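Local coordinates for protein major extracellular endoglucanase (Xanthomonas campestris pv. campestris, PDB 4TUF) that cuts internal beta-1,4-glucosidic bonds in cellulose, lichenin and cereal beta-D-glucans, and is represented here by its glycosyl hydrolase family 5 catalytic domain, at residues I118-Y123 against H159-W164; W164-A169 against T199-C204. All coordinates share one frame; numbering follows the deposited sequence.

Both interactions join loops at the C-terminal end of the TIM barrel. They share the loop between strand 149-153 and helix 173-187. W164 ends the range of interaction 1 but makes contact only in interaction 2. Interaction 1 pairs this loop with the one after strand 105-110, beside the predicted proton donor E157. Interaction 2 pairs its later part with the loop after strand 192-195, farther from the centre of the chain. Both are partly buried. Interaction 1 is larger and mixes ring packing with two hydrogen bonds. Interaction 2 rests mostly on one buried asparagine amide, with a small exposed apolar patch beside it. The two contacts touch where T163 meets N201.

Interaction 1: I118-Y123 against H159-W164; sequences ISELWY and HGAATW
The imidazole of H159 lies against the backbone and inner side chain of E120. E120 CA sits over one ring face, 3.9 Å from the ring centroid, in a CH-pi contact. CG of E120 covers the same face, 3.6 Å from H159 NE2. At the ring edge, in its plane, I118 O lies 3.4 Å from H159 CE1. The ring reaches this site because CG of H159 stands between its backbone N and carbonyl carbon (chi1 58°). E157 O accepts the hydrogen bond of H159 ND1, and W212 stacks on the ring, which together probably restrict its rotation. In the backbone, H159 N donates to E120 O over 3.3 Å, nearly straight at 165° and on a lone pair in the carbonyl plane.

The two loops follow neighbouring parallel strands of the TIM barrel, 105-110 and 149-153. E157, the proton donor by similarity, touches I118 beside the packed end. I118, S119, E120 and H159 also line a dihydrogenphosphate site. On the inner side of the turn formed by H159 to A162, at buried A162, L121 CD2 lies 3.4 Å from A162 N and 3.9 Å from A162 CB.

The other end, at the E120 carboxylate, G160 and A161, is looser and faces solvent. The turn is type II', with G160 at positive phi. The extended side chain of E120 runs out to it, and A161 N donates to E120 OE2 over 3.0 Å, in a bent bond from above the carboxylate plane. On this exposed side, L121 CD2 is 4.2 Å from A161 CB, a thinner apolar contact.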
loop_
_atom_site.group_PDB
_atom_site.type_symbol
_atom_site.label_atom_id
_atom_site.label_comp_id
_atom_site.label_asym_id
_atom_site.label_seq_id
_atom_site.Cartn_x
_atom_site.Cartn_y
_atom_site.Cartn_z
ATOM N N ILE A 118 -9.120 -6.222 -8.563
ATOM C CA ILE A 118 -8.484 -6.738 -7.350
ATOM C C ILE A 118 -9.167 -8.022 -6.885
ATOM O O ILE A 118 -10.366 -8.022 -6.600
ATOM C CB ILE A 118 -8.530 -5.689 -6.219
ATOM C CG1 ILE A 118 -7.721 -4.453 -6.619
ATOM C CG2 ILE A 118 -8.028 -6.279 -4.904
ATOM C CD1 ILE A 118 -8.003 -3.250 -5.769
ATOM N N SER A 119 -8.414 -9.113 -6.808
ATOM C CA SER A 119 -9.012 -10.409 -6.491
ATOM C C SER A 119 -9.358 -10.542 -5.013
ATOM O O SER A 119 -8.671 -9.989 -4.151
ATOM C CB SER A 119 -8.083 -11.553 -6.899
ATOM O OG SER A 119 -6.890 -11.536 -6.136
ATOM N N GLU A 120 -10.429 -11.281 -4.733
ATOM C CA GLU A 120 -10.820 -11.589 -3.364
ATOM C C GLU A 120 -9.740 -12.410 -2.666
ATOM O O GLU A 120 -9.333 -12.103 -1.547
ATOM C CB GLU A 120 -12.151 -12.341 -3.342
ATOM C CG GLU A 120 -13.352 -11.467 -3.625
ATOM C CD GLU A 120 -14.639 -12.258 -3.651
ATOM O OE1 GLU A 120 -15.637 -11.760 -4.212
ATOM O OE2 GLU A 120 -14.650 -13.384 -3.111
ATOM N N LEU A 121 -9.274 -13.452 -3.344
ATOM C CA LEU A 121 -8.262 -14.338 -2.794
ATOM C C LEU A 121 -6.927 -14.114 -3.486
ATOM O O LEU A 121 -6.829 -13.333 -4.430
ATOM C CB LEU A 121 -8.699 -15.794 -2.944
ATOM C CG LEU A 121 -10.109 -16.117 -2.452
ATOM C CD1 LEU A 121 -10.473 -17.555 -2.764
ATOM C CD2 LEU A 121 -10.194 -15.850 -0.965
ATOM N N TRP A 122 -5.899 -14.815 -3.028
ATOM C CA TRP A 122 -4.560 -14.650 -3.583
ATOM C C TRP A 122 -4.412 -15.399 -4.908
ATOM O O TRP A 122 -3.326 -15.443 -5.492
ATOM C CB TRP A 122 -3.508 -15.126 -2.576
ATOM C CG TRP A 122 -3.769 -16.506 -2.070
ATOM C CD1 TRP A 122 -3.169 -17.661 -2.483
ATOM C CD2 TRP A 122 -4.720 -16.885 -1.066
ATOM N NE1 TRP A 122 -3.686 -18.730 -1.797
ATOM C CE2 TRP A 122 -4.641 -18.281 -0.922
ATOM C CE3 TRP A 122 -5.634 -16.177 -0.281
ATOM C CZ2 TRP A 122 -5.436 -18.983 -0.022
ATOM C CZ3 TRP A 122 -6.427 -16.877 0.611
ATOM C CH2 TRP A 122 -6.322 -18.264 0.734
ATOM N N TYR A 123 -5.510 -15.982 -5.382
ATOM C CA TYR A 123 -5.494 -16.767 -6.613
ATOM C C TYR A 123 -6.806 -16.631 -7.347
ATOM O O TYR A 123 -7.828 -16.301 -6.741
ATOM C CB TYR A 123 -5.232 -18.241 -6.319
ATOM C CG TYR A 123 -6.306 -18.922 -5.476
ATOM C CD1 TYR A 123 -6.272 -18.866 -4.085
ATOM C CD2 TYR A 123 -7.333 -19.642 -6.074
ATOM C CE1 TYR A 123 -7.237 -19.494 -3.321
ATOM C CE2 TYR A 123 -8.300 -20.274 -5.317
ATOM C CZ TYR A 123 -8.249 -20.200 -3.945
ATOM O OH TYR A 123 -9.215 -20.838 -3.197
ATOM N N HIS A 159 -10.480 -9.683 0.364
ATOM C CA HIS A 159 -11.867 -9.393 0.726
ATOM C C HIS A 159 -12.773 -10.524 0.266
ATOM O O HIS A 159 -12.295 -11.558 -0.190
ATOM C CB HIS A 159 -12.324 -8.067 0.119
ATOM C CG HIS A 159 -12.221 -8.018 -1.374
ATOM N ND1 HIS A 159 -11.018 -7.872 -2.034
ATOM C CD2 HIS A 159 -13.172 -8.093 -2.336
ATOM C CE1 HIS A 159 -11.232 -7.867 -3.337
ATOM N NE2 HIS A 159 -12.531 -7.994 -3.548
ATOM N N GLY A 160 -14.082 -10.330 0.396
ATOM C CA GLY A 160 -15.045 -11.310 -0.072
ATOM C C GLY A 160 -14.936 -12.659 0.609
ATOM O O GLY A 160 -15.271 -12.806 1.785
ATOM N N ALA A 161 -14.450 -13.645 -0.135
ATOM C CA ALA A 161 -14.390 -15.017 0.352
ATOM C C ALA A 161 -13.194 -15.237 1.276
ATOM O O ALA A 161 -13.128 -16.240 1.990
ATOM C CB ALA A 161 -14.350 -15.987 -0.817
ATOM N N ALA A 162 -12.259 -14.291 1.270
ATOM C CA ALA A 162 -11.070 -14.388 2.110
ATOM C C ALA A 162 -11.449 -14.528 3.576
ATOM O O ALA A 162 -12.316 -13.811 4.073
ATOM C CB ALA A 162 -10.173 -13.171 1.905
ATOM N N THR A 163 -10.819 -15.470 4.262
ATOM C CA THR A 163 -11.045 -15.624 5.693
ATOM C C THR A 163 -9.712 -15.672 6.437
ATOM O O THR A 163 -8.647 -15.511 5.841
ATOM C CB THR A 163 -11.859 -16.888 6.013
ATOM O OG1 THR A 163 -11.163 -18.045 5.530
ATOM C CG2 THR A 163 -13.243 -16.821 5.364
ATOM N N TRP A 164 -9.782 -15.891 7.743
ATOM C CA TRP A 164 -8.605 -15.851 8.596
ATOM C C TRP A 164 -8.835 -16.756 9.804
ATOM O O TRP A 164 -9.696 -16.480 10.640
ATOM C CB TRP A 164 -8.325 -14.411 9.028
ATOM C CG TRP A 164 -7.063 -14.188 9.815
ATOM C CD1 TRP A 164 -6.615 -14.910 10.881
ATOM C CD2 TRP A 164 -6.115 -13.133 9.623
ATOM N NE1 TRP A 164 -5.436 -14.384 11.352
ATOM C CE2 TRP A 164 -5.108 -13.291 10.597
ATOM C CE3 TRP A 164 -6.014 -12.075 8.718
ATOM C CZ2 TRP A 164 -4.017 -12.436 10.687
ATOM C CZ3 TRP A 164 -4.931 -11.226 8.810
ATOM C CH2 TRP A 164 -3.945 -11.413 9.783
#

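Interaction 2: W164-A169 against T199-C204; sequences WGTGNA and TDNPVC. With 2HP (dihydrogenphosphate ion), chain H.
The side-chain amide of N201 lies alongside the backbone of W164 and bonds to both of its polar atoms. N201 ND2 donates to W164 O over 3.1 Å, on a lone pair in the carbonyl plane, but tilted from the amide plane. N201 OD1 accepts a weak bond from W164 N at 2.9 Å, bent to 128°. With CG anti to the backbone N (chi1 -160°), the amide extends across to the other loop. Its ND2 also donates to V203 O over 2.6 Å, and this acceptor lies in the amide plane. Two hydrogen bonds and a weak third hold the buried amide and support this flip. Both segments lie in loops of the TIM barrel, one after strand 149-153 and the other after strand 192-195. C204, which ends 199-204, is disulfide-bonded to C221.

Toward the surface the contact turns apolar. The methyl CG2 of T166 meets P202 CG at 3.5 Å, the two side chains crossing at about a right angle. T166 CG2 also lies 4.1 Å from V203 CG2. The hydroxyl of T166 is hydrogen-bonded to D172 OD1. Past T166, a dihydrogenphosphate O4 lies 2.9 Å from G167 O.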
loop_
_atom_site.group_PDB
_atom_site.type_symbol
_atom_site.label_atom_id
_atom_site.label_comp_id
_atom_site.label_asym_id
_atom_site.label_seq_id
_atom_site.Cartn_x
_atom_site.Cartn_y
_atom_site.Cartn_z
ATOM N N TRP A 164 -9.782 -15.891 7.743
ATOM C CA TRP A 164 -8.605 -15.851 8.596
ATOM C C TRP A 164 -8.835 -16.756 9.804
ATOM O O TRP A 164 -9.696 -16.480 10.640
ATOM C CB TRP A 164 -8.325 -14.411 9.028
ATOM C CG TRP A 164 -7.063 -14.188 9.815
ATOM C CD1 TRP A 164 -6.615 -14.910 10.881
ATOM C CD2 TRP A 164 -6.115 -13.133 9.623
ATOM N NE1 TRP A 164 -5.436 -14.384 11.352
ATOM C CE2 TRP A 164 -5.108 -13.291 10.597
ATOM C CE3 TRP A 164 -6.014 -12.075 8.718
ATOM C CZ2 TRP A 164 -4.017 -12.436 10.687
ATOM C CZ3 TRP A 164 -4.931 -11.226 8.810
ATOM C CH2 TRP A 164 -3.945 -11.413 9.783
ATOM N N GLY A 165 -8.080 -17.849 9.870
ATOM C CA GLY A 165 -8.105 -18.750 11.006
ATOM C C GLY A 165 -9.341 -19.615 11.161
ATOM O O GLY A 165 -9.722 -19.955 12.283
ATOM N N THR A 166 -9.965 -19.987 10.046
ATOM C CA THR A 166 -11.177 -20.807 10.090
ATOM C C THR A 166 -10.896 -22.286 9.843
ATOM O O THR A 166 -11.796 -23.118 9.945
ATOM C CB THR A 166 -12.210 -20.341 9.050
ATOM O OG1 THR A 166 -11.683 -20.548 7.733
ATOM C CG2 THR A 166 -12.532 -18.873 9.240
ATOM N N GLY A 167 -9.650 -22.611 9.511
ATOM C CA GLY A 167 -9.287 -23.983 9.204
ATOM C C GLY A 167 -9.603 -24.364 7.767
ATOM O O GLY A 167 -9.451 -25.524 7.375
ATOM N N ASN A 168 -10.044 -23.389 6.977
ATOM C CA ASN A 168 -10.374 -23.628 5.575
ATOM C C ASN A 168 -9.261 -23.160 4.653
ATOM O O ASN A 168 -9.077 -21.957 4.463
ATOM C CB ASN A 168 -11.677 -22.931 5.206
ATOM C CG ASN A 168 -12.175 -23.333 3.849
ATOM O OD1 ASN A 168 -12.533 -24.487 3.629
ATOM N ND2 ASN A 168 -12.214 -22.384 2.927
ATOM N N ALA A 169 -8.526 -24.108 4.076
ATOM C CA ALA A 169 -7.296 -23.776 3.357
ATOM C C ALA A 169 -7.557 -22.932 2.114
ATOM O O ALA A 169 -6.723 -22.117 1.723
ATOM C CB ALA A 169 -6.556 -25.041 2.980
ATOM N N THR A 199 -11.917 -8.688 5.072
ATOM C CA THR A 199 -13.153 -7.998 5.421
ATOM C C THR A 199 -13.900 -8.770 6.513
ATOM O O THR A 199 -13.363 -8.958 7.607
ATOM C CB THR A 199 -14.053 -7.767 4.185
ATOM O OG1 THR A 199 -14.149 -8.966 3.411
ATOM C CG2 THR A 199 -13.456 -6.678 3.324
ATOM N N ASP A 200 -15.129 -9.200 6.229
ATOM C CA ASP A 200 -15.911 -9.973 7.200
ATOM C C ASP A 200 -15.309 -11.359 7.414
ATOM O O ASP A 200 -14.827 -11.988 6.470
ATOM C CB ASP A 200 -17.364 -10.115 6.744
ATOM C CG ASP A 200 -18.197 -8.876 7.022
ATOM O OD1 ASP A 200 -17.638 -7.855 7.477
ATOM O OD2 ASP A 200 -19.423 -8.923 6.776
ATOM N N ASN A 201 -15.347 -11.836 8.656
ATOM C CA ASN A 201 -14.810 -13.151 8.980
ATOM C C ASN A 201 -15.774 -13.973 9.844
ATOM O O ASN A 201 -16.426 -13.443 10.742
ATOM C CB ASN A 201 -13.463 -13.000 9.684
ATOM C CG ASN A 201 -12.629 -14.254 9.615
ATOM O OD1 ASN A 201 -12.313 -14.734 8.529
ATOM N ND2 ASN A 201 -12.249 -14.788 10.775
ATOM N N PRO A 202 -15.882 -15.277 9.564
ATOM C CA PRO A 202 -16.799 -16.116 10.349
ATOM C C PRO A 202 -16.383 -16.339 11.810
ATOM O O PRO A 202 -17.223 -16.795 12.586
ATOM C CB PRO A 202 -16.807 -17.446 9.583
ATOM C CG PRO A 202 -15.625 -17.407 8.693
ATOM C CD PRO A 202 -15.348 -15.975 8.382
ATOM N N VAL A 203 -15.138 -16.040 12.180
ATOM C CA VAL A 203 -14.727 -16.118 13.587
ATOM C C VAL A 203 -13.885 -14.923 14.012
ATOM O O VAL A 203 -13.209 -14.310 13.191
ATOM C CB VAL A 203 -13.899 -17.398 13.909
ATOM C CG1 VAL A 203 -14.731 -18.659 13.738
ATOM C CG2 VAL A 203 -12.626 -17.451 13.078
ATOM N N CYS A 204 -13.934 -14.617 15.307
ATOM C CA CYS A 204 -13.073 -13.612 15.929
ATOM C C CYS A 204 -13.103 -12.286 15.183
ATOM O O CYS A 204 -12.062 -11.733 14.824
ATOM C CB CYS A 204 -11.641 -14.139 16.022
ATOM S SG CYS A 204 -10.492 -13.124 16.984
HETATM P P 2HP H . -5.604 -24.173 7.385
HETATM O O1 2HP H . -4.368 -24.567 6.605
HETATM O O2 2HP H . -5.232 -23.830 8.814
HETATM O O3 2HP H . -6.246 -22.966 6.745
HETATM O O4 2HP H . -6.581 -25.330 7.365
#